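PDB 3OZY: putative mandelate racemase from Bordetella bronchiseptica, which is of unknown function but belongs to the mandelate racemase branch of the enolase superfamily, binds magnesium and probably acts on an acid sugar such as m-xylarate. Local coordinates for residues E7-A12 and L37-T42; S51-Y56 and N302-N307; A79-L84 and A113-K118; A314-V319 and Q354-P359. All coordinates share one frame; numbering follows the deposited sequence.

In the fold
The four contacts of this chain sample the sheet and helices of its N-terminal capping domain, the beta/alpha barrel, and the junction between the two. Interaction 1, the first along the chain, lies in the N-terminal antiparallel sheet. Interaction 3, about 14 Å away between centres, joins two helices of the same domain, and Val40 packs on Ala113 to link the two. Interaction 4, the last, belongs to the barrel. Interaction 2 brings the domains together, about 4 Å from the centre of the chain; it touches interaction 1 through Val38 and Pro52 and interaction 4 through Pro303 and Asn315. Interaction 3 is nested within the loop that interaction 2 closes.

Interaction 1: E7-A12 and L37-T42; sequences EVKAHA and LVEVRT
Glu7 and Arg41 run side by side and point the same way, their carboxylate and guanidinium planes turned 79° apart. Glu7 OE2 is met on its syn side by Arg41 NH1 at 3.0 Å, a salt bridge whose donor lies out of the carboxylate plane. The guanidinium has a second anchor on its own strand: Arg41 NE gives an almost straight bond of 2.9 Å to Glu39 OE2, from above the carboxylate. Over one guanidinium face lies Lys9, whose chain bends at its third torsion (70°) and sets CD 3.8 Å above the centre. Lys9 NZ stays 4.5 Å from Glu39 OE1, beyond salt-bridge distance, though the carboxylates probably offset the two neighbouring cations.

Strands 7-12 and 37-42 are neighbours in the three-stranded antiparallel sheet of the enolase-type N-terminal domain. Lys9 with Glu39 and His11 with Leu37 form hydrogen-bonded pairs, each closed by two backbone bonds. The His11 ring lies nearly coplanar with the Glu39 carboxylate. His11 NE2 donates to Glu39 OE1 at 2.8 Å, close to the ring plane and nearly along the C-O axis. The ring edge also brings CD2 to 3.2 Å from Leu37 O, which probably limits how the imidazole can turn. Glu39 thus has both oxygens engaged, OE1 by His11 and OE2 by Arg41. Val8, Ala10, Val38 and Val40 form the other, apolar face, which packs against helices 58-73 and 102-122.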
loop_
_atom_site.group_PDB
_atom_site.type_symbol
_atom_site.label_atom_id
_atom_site.label_comp_id
_atom_site.label_asym_id
_atom_site.label_seq_id
_atom_site.Cartn_x
_atom_site.Cartn_y
_atom_site.Cartn_z
ATOM N N GLU A 7 21.542 7.803 -13.682
ATOM C CA GLU A 7 20.232 7.460 -14.229
ATOM C C GLU A 7 19.616 6.297 -13.473
ATOM O O GLU A 7 20.323 5.391 -13.028
ATOM C CB GLU A 7 20.340 7.039 -15.694
ATOM C CG GLU A 7 21.021 8.012 -16.625
ATOM C CD GLU A 7 21.100 7.454 -18.034
ATOM O OE1 GLU A 7 20.033 7.129 -18.593
ATOM O OE2 GLU A 7 22.221 7.326 -18.572
ATOM N N VAL A 8 18.295 6.332 -13.344
ATOM C CA VAL A 8 17.530 5.195 -12.842
ATOM C C VAL A 8 16.484 4.862 -13.901
ATOM O O VAL A 8 15.553 5.640 -14.129
ATOM C CB VAL A 8 16.863 5.507 -11.487
ATOM C CG1 VAL A 8 16.049 4.313 -11.021
ATOM C CG2 VAL A 8 17.920 5.881 -10.446
ATOM N N LYS A 9 16.667 3.724 -14.566
ATOM C CA LYS A 9 15.813 3.327 -15.683
ATOM C C LYS A 9 14.965 2.123 -15.324
ATOM O O LYS A 9 15.380 1.274 -14.536
ATOM C CB LYS A 9 16.663 2.987 -16.908
ATOM C CG LYS A 9 17.528 4.141 -17.388
ATOM C CD LYS A 9 18.361 3.756 -18.600
ATOM C CE LYS A 9 17.486 3.572 -19.825
ATOM N NZ LYS A 9 18.302 3.407 -21.060
ATOM N N ALA A 10 13.782 2.052 -15.919
ATOM C CA ALA A 10 12.894 0.917 -15.706
ATOM C C ALA A 10 12.414 0.401 -17.059
ATOM O O ALA A 10 11.588 1.045 -17.711
ATOM C CB ALA A 10 11.724 1.344 -14.850
ATOM N N HIS A 11 12.937 -0.754 -17.476
ATOM C CA HIS A 11 12.592 -1.356 -18.771
ATOM C C HIS A 11 11.391 -2.273 -18.614
ATOM O O HIS A 11 11.481 -3.304 -17.960
ATOM C CB HIS A 11 13.753 -2.192 -19.329
ATOM C CG HIS A 11 15.051 -1.454 -19.442
ATOM N ND1 HIS A 11 15.450 -0.815 -20.599
ATOM C CD2 HIS A 11 16.055 -1.279 -18.553
ATOM C CE1 HIS A 11 16.635 -0.263 -20.407
ATOM N NE2 HIS A 11 17.024 -0.529 -19.173
ATOM N N ALA A 12 10.273 -1.909 -19.229
ATOM C CA ALA A 12 9.077 -2.746 -19.189
ATOM C C ALA A 12 9.158 -3.880 -20.205
ATOM O O ALA A 12 9.310 -3.637 -21.409
ATOM C CB ALA A 12 7.835 -1.906 -19.421
ATOM N N LEU A 37 12.750 -4.458 -15.630
ATOM C CA LEU A 37 14.176 -4.590 -15.395
ATOM C C LEU A 37 14.703 -3.217 -15.003
ATOM O O LEU A 37 14.737 -2.301 -15.829
ATOM C CB LEU A 37 14.893 -5.105 -16.653
ATOM C CG LEU A 37 16.414 -5.202 -16.546
ATOM C CD1 LEU A 37 16.821 -6.202 -15.491
ATOM C CD2 LEU A 37 17.034 -5.577 -17.896
ATOM N N VAL A 38 15.067 -3.063 -13.733
ATOM C CA VAL A 38 15.626 -1.809 -13.250
ATOM C C VAL A 38 17.094 -1.745 -13.636
ATOM O O VAL A 38 17.805 -2.745 -13.553
ATOM C CB VAL A 38 15.499 -1.701 -11.717
ATOM C CG1 VAL A 38 16.121 -0.392 -11.207
ATOM C CG2 VAL A 38 14.033 -1.806 -11.301
ATOM N N GLU A 39 17.533 -0.565 -14.067
ATOM C CA GLU A 39 18.934 -0.332 -14.389
ATOM C C GLU A 39 19.385 0.966 -13.730
ATOM O O GLU A 39 18.867 2.038 -14.040
ATOM C CB GLU A 39 19.119 -0.261 -15.909
ATOM C CG GLU A 39 20.571 -0.131 -16.345
ATOM C CD GLU A 39 20.726 0.089 -17.841
ATOM O OE1 GLU A 39 19.724 -0.003 -18.577
ATOM O OE2 GLU A 39 21.859 0.361 -18.282
ATOM N N VAL A 40 20.324 0.867 -12.794
ATOM C CA VAL A 40 20.888 2.049 -12.152
ATOM C C VAL A 40 22.282 2.288 -12.713
ATOM O O VAL A 40 23.154 1.423 -12.630
ATOM C CB VAL A 40 20.964 1.885 -10.619
ATOM C CG1 VAL A 40 21.698 3.074 -9.985
ATOM C CG2 VAL A 40 19.562 1.733 -10.034
ATOM N N ARG A 41 22.476 3.463 -13.304
ATOM C CA ARG A 41 23.750 3.812 -13.922
ATOM C C ARG A 41 24.515 4.818 -13.075
ATOM O O ARG A 41 23.925 5.585 -12.318
ATOM C CB ARG A 41 23.516 4.408 -15.311
ATOM C CG ARG A 41 22.856 3.456 -16.294
ATOM C CD ARG A 41 22.630 4.156 -17.623
ATOM N NE ARG A 41 22.184 3.241 -18.670
ATOM C CZ ARG A 41 21.983 3.602 -19.935
ATOM N NH1 ARG A 41 22.183 4.859 -20.308
ATOM N NH2 ARG A 41 21.583 2.707 -20.827
ATOM N N THR A 42 25.837 4.812 -13.222
ATOM C CA THR A 42 26.693 5.756 -12.506
ATOM C C THR A 42 27.636 6.484 -13.454
ATOM O O THR A 42 27.828 6.079 -14.605
ATOM C CB THR A 42 27.566 5.064 -11.446
ATOM O OG1 THR A 42 28.352 4.037 -12.063
ATOM C CG2 THR A 42 26.706 4.468 -10.327
#

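Interaction 2: S51-Y56 and N302-N307; sequences SPSGPY and NPHTFN
The Asn307 amide lies flat over the Ser53-Gly54 peptide, the two planes only about 11° from parallel. Asn307 CG sits 3.4 Å from Gly54 N and 3.5 Å from Ser53 C, while Asn307 OD1 comes within 3.2 Å of Gly54 CA. Because OD1 stands over the peptide, its approach to Gly54 N has a poor angle and is no hydrogen bond; the amide is held instead at Asn307 ND2, which bonds to Gln34 O. Asn307 CG is turned away from its own backbone N (chi1 -165°), and this carries the amide across to the other loop. The His304 ring has Phe306 N over one face, 3.3 Å above the plane, and Ser53 OG near its edge. That hydroxyl is hydrogen-bonded to Arg280 NH1. In the plane of the Phe306 ring, at its edge, sits a water that donates to both Gly54 O and Phe306 O, each at 2.7 Å, and so bridges the two loops.

Segment 51-56 is shaped by an ST turn, in which Ser51 OG accepts from Ser53 N at 3.2 Å, and by the cis peptide before Pro55. Ser51 OG is also hydrogen-bonded to Asp308 OD2. Pro55 and Tyr56 pack on Asn96 of the second subunit. His304, about 4 Å from a magnesium ion, is hydrogen-bonded through ND1 to Asp277, a pairing like the His-Asp dyad of mandelate racemase. A capping-domain loop meeting the loop after barrel strand 300-301 in this way is characteristic of the enolase-superfamily active site, built where the two domains join.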
loop_
_atom_site.group_PDB
_atom_site.type_symbol
_atom_site.label_atom_id
_atom_site.label_comp_id
_atom_site.label_asym_id
_atom_site.label_seq_id
_atom_site.Cartn_x
_atom_site.Cartn_y
_atom_site.Cartn_z
ATOM N N SER A 51 14.716 -6.032 -10.060
ATOM C CA SER A 51 13.330 -6.253 -10.468
ATOM C C SER A 51 12.424 -6.031 -9.270
ATOM O O SER A 51 12.716 -6.535 -8.185
ATOM C CB SER A 51 13.126 -7.690 -10.951
ATOM O OG SER A 51 11.738 -7.963 -11.097
ATOM N N PRO A 52 11.316 -5.299 -9.462
ATOM C CA PRO A 52 10.297 -5.080 -8.422
ATOM C C PRO A 52 9.162 -6.108 -8.466
ATOM O O PRO A 52 8.059 -5.826 -7.996
ATOM C CB PRO A 52 9.736 -3.707 -8.789
ATOM C CG PRO A 52 9.783 -3.743 -10.311
ATOM C CD PRO A 52 11.098 -4.420 -10.628
ATOM N N SER A 53 9.441 -7.278 -9.038
ATOM C CA SER A 53 8.497 -8.390 -9.047
ATOM C C SER A 53 7.234 -8.081 -9.861
ATOM O O SER A 53 7.220 -7.205 -10.734
ATOM C CB SER A 53 8.168 -8.794 -7.602
ATOM O OG SER A 53 7.414 -9.994 -7.539
ATOM N N GLY A 54 6.176 -8.827 -9.579
ATOM C CA GLY A 54 4.919 -8.710 -10.299
ATOM C C GLY A 54 3.978 -9.795 -9.810
ATOM O O GLY A 54 4.376 -10.638 -9.016
ATOM N N PRO A 55 2.727 -9.793 -10.277
ATOM C CA PRO A 55 2.179 -8.823 -11.225
ATOM C C PRO A 55 1.842 -7.489 -10.563
ATOM O O PRO A 55 1.134 -7.423 -9.550
ATOM C CB PRO A 55 0.904 -9.511 -11.731
ATOM C CG PRO A 55 0.499 -10.426 -10.600
ATOM C CD PRO A 55 1.777 -10.872 -9.948
ATOM N N TYR A 56 2.383 -6.433 -11.156
ATOM C CA TYR A 56 2.003 -5.055 -10.867
ATOM C C TYR A 56 2.039 -4.358 -12.219
ATOM O O TYR A 56 2.944 -4.622 -13.026
ATOM C CB TYR A 56 3.034 -4.353 -9.982
ATOM C CG TYR A 56 3.373 -4.983 -8.650
ATOM C CD1 TYR A 56 2.497 -4.911 -7.574
ATOM C CD2 TYR A 56 4.612 -5.568 -8.446
ATOM C CE1 TYR A 56 2.829 -5.455 -6.336
ATOM C CE2 TYR A 56 4.953 -6.112 -7.225
ATOM C CZ TYR A 56 4.063 -6.042 -6.166
ATOM O OH TYR A 56 4.410 -6.580 -4.937
ATOM N N ASN A 302 11.238 -17.802 4.768
ATOM C CA ASN A 302 11.363 -18.542 3.509
ATOM C C ASN A 302 10.663 -17.660 2.485
ATOM O O ASN A 302 9.434 -17.624 2.435
ATOM C CB ASN A 302 10.657 -19.903 3.589
ATOM C CG ASN A 302 11.254 -20.819 4.635
ATOM O OD1 ASN A 302 10.663 -21.055 5.686
ATOM N ND2 ASN A 302 12.432 -21.346 4.349
ATOM N N PRO A 303 11.435 -16.906 1.683
ATOM C CA PRO A 303 10.817 -15.876 0.842
ATOM C C PRO A 303 9.971 -16.433 -0.293
ATOM O O PRO A 303 10.259 -17.495 -0.843
ATOM C CB PRO A 303 12.021 -15.138 0.245
ATOM C CG PRO A 303 13.112 -16.155 0.270
ATOM C CD PRO A 303 12.905 -16.878 1.578
ATOM N N HIS A 304 8.937 -15.682 -0.644
ATOM C CA HIS A 304 8.352 -15.760 -1.967
ATOM C C HIS A 304 9.400 -15.229 -2.957
ATOM O O HIS A 304 10.127 -14.279 -2.643
ATOM C CB HIS A 304 7.095 -14.880 -1.975
ATOM C CG HIS A 304 6.517 -14.639 -3.334
ATOM N ND1 HIS A 304 6.987 -13.655 -4.178
ATOM C CD2 HIS A 304 5.482 -15.226 -3.976
ATOM C CE1 HIS A 304 6.278 -13.663 -5.296
ATOM N NE2 HIS A 304 5.354 -14.605 -5.195
ATOM N N THR A 305 9.506 -15.854 -4.133
ATOM C CA THR A 305 10.510 -15.459 -5.130
ATOM C C THR A 305 9.945 -15.355 -6.553
ATOM O O THR A 305 10.682 -15.072 -7.499
ATOM C CB THR A 305 11.632 -16.490 -5.196
ATOM O OG1 THR A 305 11.116 -17.674 -5.813
ATOM C CG2 THR A 305 12.167 -16.824 -3.812
ATOM N N PHE A 306 8.642 -15.569 -6.691
ATOM C CA PHE A 306 8.010 -15.878 -7.976
ATOM C C PHE A 306 7.720 -14.628 -8.811
ATOM O O PHE A 306 6.783 -13.890 -8.516
ATOM C CB PHE A 306 6.713 -16.626 -7.654
ATOM C CG PHE A 306 6.060 -17.345 -8.819
ATOM C CD1 PHE A 306 6.240 -18.719 -8.991
ATOM C CD2 PHE A 306 5.178 -16.684 -9.653
ATOM C CE1 PHE A 306 5.588 -19.401 -10.000
ATOM C CE2 PHE A 306 4.532 -17.362 -10.675
ATOM C CZ PHE A 306 4.745 -18.728 -10.844
ATOM N N ASN A 307 8.551 -14.390 -9.831
ATOM C CA ASN A 307 8.239 -13.479 -10.940
ATOM C C ASN A 307 9.223 -13.626 -12.088
ATOM O O ASN A 307 8.814 -13.757 -13.238
ATOM C CB ASN A 307 8.170 -12.004 -10.531
ATOM C CG ASN A 307 7.507 -11.157 -11.602
ATOM O OD1 ASN A 307 6.298 -11.232 -11.786
ATOM N ND2 ASN A 307 8.302 -10.387 -12.345
HETATM O O HOH W 1 4.131 -13.346 -8.886
#

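Interaction 3: A79-L84 and A113-K118; sequences ANINYL and ALWDLK
Ile81 drives its CD1 methyl into the helix 113-118, where it meets three residues at once. The methyl stands over the face of the Trp115 indole, 3.6 Å from the centroid of the five-membered ring and only 5° off its normal, a CH-pi contact. The same CD1 lies 3.5 Å from Lys118 CE and 3.6 Å from Leu114 O, while the other branch, Ile81 CG2, comes to 3.8 Å from Trp115 NE1. Leu84, one turn further on, adds its CD1 at 4.1 Å from Leu114 CD1, the two side chains crossing at about a right angle.

Lys118 reaches the start of helix 81-97. Its chain bends at both the third and fourth torsions (-75° and -83°), bringing NZ to 2.9 Å from Ala79 O, in the carbonyl plane and on a lone pair. The methylene part of this lysine thus packs on Ile81 while its charged end holds the turn that leads into helix 81-97. Asn80 is the centre of an inverse gamma turn there, and Ala79 N is tied back to Asp77.

Further out, Trp115 NE1 is hydrogen-bonded to Thr285 OG1 of the barrel helix 284-296, which would hold the indole with its face against Ile81; Ile126 and Leu129 also pack on that ring. Leu117, on the sheet-facing side of helix 102-122, packs on Val40 and Thr42. Helices 81-97 and 102-122, joined by a short connection, follow helix 58-73 and with it make the helical part of the alpha+beta enolase-type N-terminal domain, in which helices 58-73 and 102-122 pack on the three-stranded sheet.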
loop_
_atom_site.group_PDB
_atom_site.type_symbol
_atom_site.label_atom_id
_atom_site.label_comp_id
_atom_site.label_asym_id
_atom_site.label_seq_id
_atom_site.Cartn_x
_atom_site.Cartn_y
_atom_site.Cartn_z
ATOM N N ALA A 79 26.815 3.827 -2.892
ATOM C CA ALA A 79 27.354 2.954 -1.853
ATOM C C ALA A 79 26.558 3.008 -0.554
ATOM O O ALA A 79 26.581 2.053 0.217
ATOM C CB ALA A 79 28.809 3.288 -1.579
ATOM N N ASN A 80 25.891 4.130 -0.308
ATOM C CA ASN A 80 25.100 4.331 0.911
ATOM C C ASN A 80 23.691 3.782 0.746
ATOM O O ASN A 80 22.712 4.532 0.777
ATOM C CB ASN A 80 25.021 5.821 1.248
ATOM C CG ASN A 80 26.378 6.450 1.439
ATOM O OD1 ASN A 80 27.282 5.842 2.011
ATOM N ND2 ASN A 80 26.527 7.684 0.959
ATOM N N ILE A 81 23.589 2.469 0.569
ATOM C CA ILE A 81 22.294 1.846 0.322
ATOM C C ILE A 81 21.358 2.077 1.498
ATOM O O ILE A 81 20.177 2.376 1.316
ATOM C CB ILE A 81 22.423 0.340 0.045
ATOM C CG1 ILE A 81 23.402 0.092 -1.106
ATOM C CG2 ILE A 81 21.048 -0.251 -0.289
ATOM C CD1 ILE A 81 23.525 -1.379 -1.500
ATOM N N ASN A 82 21.887 1.965 2.710
ATOM C CA ASN A 82 21.057 2.179 3.892
ATOM C C ASN A 82 20.469 3.587 3.960
ATOM O O ASN A 82 19.259 3.762 4.180
ATOM C CB ASN A 82 21.849 1.844 5.153
ATOM C CG ASN A 82 22.121 0.362 5.270
ATOM O OD1 ASN A 82 21.196 -0.447 5.224
ATOM N ND2 ASN A 82 23.384 -0.007 5.417
ATOM N N TYR A 83 21.316 4.593 3.753
ATOM C CA TYR A 83 20.837 5.966 3.694
ATOM C C TYR A 83 19.764 6.124 2.617
ATOM O O TYR A 83 18.711 6.714 2.857
ATOM C CB TYR A 83 22.005 6.921 3.424
ATOM C CG TYR A 83 21.565 8.327 3.091
ATOM C CD1 TYR A 83 21.009 9.145 4.066
ATOM C CD2 TYR A 83 21.704 8.841 1.807
ATOM C CE1 TYR A 83 20.592 10.428 3.773
ATOM C CE2 TYR A 83 21.295 10.137 1.506
ATOM C CZ TYR A 83 20.739 10.918 2.494
ATOM O OH TYR A 83 20.323 12.203 2.212
ATOM N N LEU A 84 20.030 5.593 1.428
ATOM C CA LEU A 84 19.125 5.803 0.300
ATOM C C LEU A 84 17.762 5.135 0.487
ATOM O O LEU A 84 16.739 5.672 0.038
ATOM C CB LEU A 84 19.780 5.357 -1.009
ATOM C CG LEU A 84 20.970 6.229 -1.418
ATOM C CD1 LEU A 84 21.701 5.605 -2.597
ATOM C CD2 LEU A 84 20.529 7.652 -1.750
ATOM N N ALA A 113 18.927 -3.382 -7.261
ATOM C CA ALA A 113 19.895 -2.848 -8.221
ATOM C C ALA A 113 21.091 -2.205 -7.512
ATOM O O ALA A 113 22.227 -2.334 -7.973
ATOM C CB ALA A 113 19.226 -1.866 -9.183
ATOM N N LEU A 114 20.847 -1.522 -6.394
ATOM C CA LEU A 114 21.946 -0.921 -5.646
ATOM C C LEU A 114 22.869 -1.992 -5.066
ATOM O O LEU A 114 24.081 -1.822 -5.043
ATOM C CB LEU A 114 21.424 -0.001 -4.544
ATOM C CG LEU A 114 20.717 1.263 -5.037
ATOM C CD1 LEU A 114 20.155 2.053 -3.874
ATOM C CD2 LEU A 114 21.677 2.133 -5.855
ATOM N N TRP A 115 22.300 -3.101 -4.596
ATOM C CA TRP A 115 23.114 -4.199 -4.085
ATOM C C TRP A 115 23.899 -4.878 -5.210
ATOM O O TRP A 115 25.057 -5.265 -5.027
ATOM C CB TRP A 115 22.255 -5.214 -3.313
ATOM C CG TRP A 115 22.007 -4.812 -1.888
ATOM C CD1 TRP A 115 20.890 -4.202 -1.371
ATOM C CD2 TRP A 115 22.906 -4.993 -0.795
ATOM N NE1 TRP A 115 21.045 -3.994 -0.017
ATOM C CE2 TRP A 115 22.270 -4.483 0.361
ATOM C CE3 TRP A 115 24.184 -5.548 -0.675
ATOM C CZ2 TRP A 115 22.877 -4.507 1.618
ATOM C CZ3 TRP A 115 24.785 -5.569 0.572
ATOM C CH2 TRP A 115 24.132 -5.048 1.703
ATOM N N ASP A 116 23.270 -5.032 -6.369
ATOM C CA ASP A 116 23.956 -5.594 -7.524
ATOM C C ASP A 116 25.128 -4.690 -7.894
ATOM O O ASP A 116 26.241 -5.158 -8.124
ATOM C CB ASP A 116 22.971 -5.754 -8.692
ATOM C CG ASP A 116 23.610 -6.365 -9.922
ATOM O OD1 ASP A 116 24.263 -7.424 -9.808
ATOM O OD2 ASP A 116 23.445 -5.790 -11.015
ATOM N N LEU A 117 24.873 -3.387 -7.918
ATOM C CA LEU A 117 25.888 -2.394 -8.241
ATOM C C LEU A 117 27.045 -2.486 -7.250
ATOM O O LEU A 117 28.214 -2.527 -7.639
ATOM C CB LEU A 117 25.254 -1.003 -8.237
ATOM C CG LEU A 117 26.003 0.161 -8.900
ATOM C CD1 LEU A 117 25.035 1.299 -9.173
ATOM C CD2 LEU A 117 27.176 0.653 -8.056
ATOM N N LYS A 118 26.712 -2.551 -5.961
ATOM C CA LYS A 118 27.732 -2.666 -4.923
ATOM C C LYS A 118 28.602 -3.919 -5.110
ATOM O O LYS A 118 29.839 -3.848 -5.055
ATOM C CB LYS A 118 27.078 -2.654 -3.532
ATOM C CG LYS A 118 28.058 -2.786 -2.373
ATOM C CD LYS A 118 27.332 -2.644 -1.024
ATOM C CE LYS A 118 26.958 -1.192 -0.708
ATOM N NZ LYS A 118 28.103 -0.433 -0.101
#

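Interaction 4: A314-V319 and Q354-P359; sequences ANLHLV and QPPQGP
Against one flank of helix 314-319 runs an extended proline-rich loop, Pro355 and Pro356 having polyproline-like backbone angles, with the CA atoms of His317 and Pro355 5.8 Å apart. Leu316 and Pro355 cross at about a right angle. With CG opposite its backbone N (chi1 -173°), Leu316 carries CD2 to 3.7 Å from Pro355 CA and equally near Gln354 O, while CG lies 4.2 Å from Pro355 CB. One residue on, the His317 ring slants across Pro356: its NE2 is 3.8 Å from Pro356 CD and its CE1 3.6 Å from Pro356 O. The contacts between these segments are van der Waals in kind, and the imidazole is fixed from elsewhere, since NE2 is hydrogen-bonded to Leu361 O and ND1 to Tyr127 N. Hydrogen bonds at both ring nitrogens, which flank CE1, would restrain its rotation and keep it beside the proline.

Phe328 and Tyr344 also pack on Leu316. Helix 309-321 follows strand 300-301 and precedes strand 328-331, which pairs with strand 139-146; the loop thus packs on the helix of the closing beta-alpha-beta unit in the enolase-type barrel.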
loop_
_atom_site.group_PDB
_atom_site.type_symbol
_atom_site.label_atom_id
_atom_site.label_comp_id
_atom_site.label_asym_id
_atom_site.label_seq_id
_atom_site.Cartn_x
_atom_site.Cartn_y
_atom_site.Cartn_z
ATOM N N ALA A 314 17.998 -12.671 -6.414
ATOM C CA ALA A 314 18.156 -11.739 -5.295
ATOM C C ALA A 314 17.838 -12.449 -3.986
ATOM O O ALA A 314 18.600 -12.361 -3.020
ATOM C CB ALA A 314 17.263 -10.521 -5.468
ATOM N N ASN A 315 16.704 -13.143 -3.943
ATOM C CA ASN A 315 16.362 -13.908 -2.746
ATOM C C ASN A 315 17.346 -15.038 -2.457
ATOM O O ASN A 315 17.654 -15.313 -1.301
ATOM C CB ASN A 315 14.933 -14.447 -2.828
ATOM C CG ASN A 315 13.902 -13.369 -2.621
ATOM O OD1 ASN A 315 13.746 -12.857 -1.514
ATOM N ND2 ASN A 315 13.197 -13.003 -3.690
ATOM N N LEU A 316 17.844 -15.697 -3.500
ATOM C CA LEU A 316 18.727 -16.837 -3.293
ATOM C C LEU A 316 20.040 -16.448 -2.605
ATOM O O LEU A 316 20.557 -17.210 -1.788
ATOM C CB LEU A 316 18.991 -17.544 -4.619
ATOM C CG LEU A 316 19.760 -18.855 -4.513
ATOM C CD1 LEU A 316 19.117 -19.789 -3.486
ATOM C CD2 LEU A 316 19.824 -19.505 -5.889
ATOM N N HIS A 317 20.589 -15.284 -2.941
ATOM C CA HIS A 317 21.780 -14.816 -2.234
ATOM C C HIS A 317 21.515 -14.735 -0.736
ATOM O O HIS A 317 22.335 -15.160 0.084
ATOM C CB HIS A 317 22.234 -13.449 -2.761
ATOM C CG HIS A 317 22.977 -13.528 -4.055
ATOM N ND1 HIS A 317 24.334 -13.766 -4.114
ATOM C CD2 HIS A 317 22.553 -13.429 -5.337
ATOM C CE1 HIS A 317 24.715 -13.798 -5.382
ATOM N NE2 HIS A 317 23.653 -13.600 -6.143
ATOM N N LEU A 318 20.357 -14.186 -0.378
ATOM C CA LEU A 318 20.023 -14.034 1.034
ATOM C C LEU A 318 19.752 -15.378 1.692
ATOM O O LEU A 318 20.208 -15.637 2.804
ATOM C CB LEU A 318 18.812 -13.124 1.215
ATOM C CG LEU A 318 19.122 -11.633 1.182
ATOM C CD1 LEU A 318 19.756 -11.199 -0.141
ATOM C CD2 LEU A 318 17.856 -10.833 1.457
ATOM N N VAL A 319 18.998 -16.233 1.008
ATOM C CA VAL A 319 18.674 -17.544 1.554
ATOM C C VAL A 319 19.936 -18.376 1.773
ATOM O O VAL A 319 20.084 -19.034 2.807
ATOM C CB VAL A 319 17.660 -18.274 0.655
ATOM C CG1 VAL A 319 17.529 -19.747 1.034
ATOM C CG2 VAL A 319 16.315 -17.553 0.731
ATOM N N GLN A 354 22.463 -23.755 -6.136
ATOM C CA GLN A 354 23.520 -22.887 -5.627
ATOM C C GLN A 354 23.289 -21.473 -6.128
ATOM O O GLN A 354 22.810 -21.281 -7.244
ATOM C CB GLN A 354 24.899 -23.372 -6.085
ATOM C CG GLN A 354 25.348 -24.704 -5.475
ATOM C CD GLN A 354 25.785 -24.585 -4.022
ATOM O OE1 GLN A 354 25.774 -23.499 -3.433
ATOM N NE2 GLN A 354 26.174 -25.711 -3.435
ATOM N N PRO A 355 23.630 -20.469 -5.309
ATOM C CA PRO A 355 23.486 -19.093 -5.785
ATOM C C PRO A 355 24.440 -18.820 -6.948
ATOM O O PRO A 355 25.452 -19.507 -7.071
ATOM C CB PRO A 355 23.880 -18.254 -4.559
ATOM C CG PRO A 355 24.718 -19.159 -3.726
ATOM C CD PRO A 355 24.147 -20.535 -3.931
ATOM N N PRO A 356 24.110 -17.839 -7.798
ATOM C CA PRO A 356 25.028 -17.422 -8.864
ATOM C C PRO A 356 26.369 -17.008 -8.269
ATOM O O PRO A 356 26.418 -16.457 -7.167
ATOM C CB PRO A 356 24.319 -16.211 -9.480
ATOM C CG PRO A 356 22.873 -16.378 -9.114
ATOM C CD PRO A 356 22.895 -17.008 -7.754
ATOM N N GLN A 357 27.453 -17.257 -8.999
ATOM C CA GLN A 357 28.790 -17.090 -8.442
ATOM C C GLN A 357 29.539 -15.831 -8.886
ATOM O O GLN A 357 30.601 -15.519 -8.348
ATOM C CB GLN A 357 29.629 -18.340 -8.711
ATOM C CG GLN A 357 29.119 -19.563 -7.956
ATOM C CD GLN A 357 29.034 -19.314 -6.459
ATOM O OE1 GLN A 357 29.904 -18.659 -5.886
ATOM N NE2 GLN A 357 27.981 -19.832 -5.819
ATOM N N GLY A 358 28.992 -15.111 -9.854
ATOM C CA GLY A 358 29.629 -13.892 -10.325
ATOM C C GLY A 358 29.440 -12.719 -9.376
ATOM O O GLY A 358 28.849 -12.854 -8.301
ATOM N N PRO A 359 29.948 -11.546 -9.760
ATOM C CA PRO A 359 29.803 -10.347 -8.926
ATOM C C PRO A 359 28.361 -9.853 -8.866
ATOM O O PRO A 359 27.610 -10.012 -9.826
ATOM C CB PRO A 359 30.673 -9.306 -9.640
ATOM C CG PRO A 359 31.535 -10.078 -10.583
ATOM C CD PRO A 359 30.769 -11.302 -10.957
#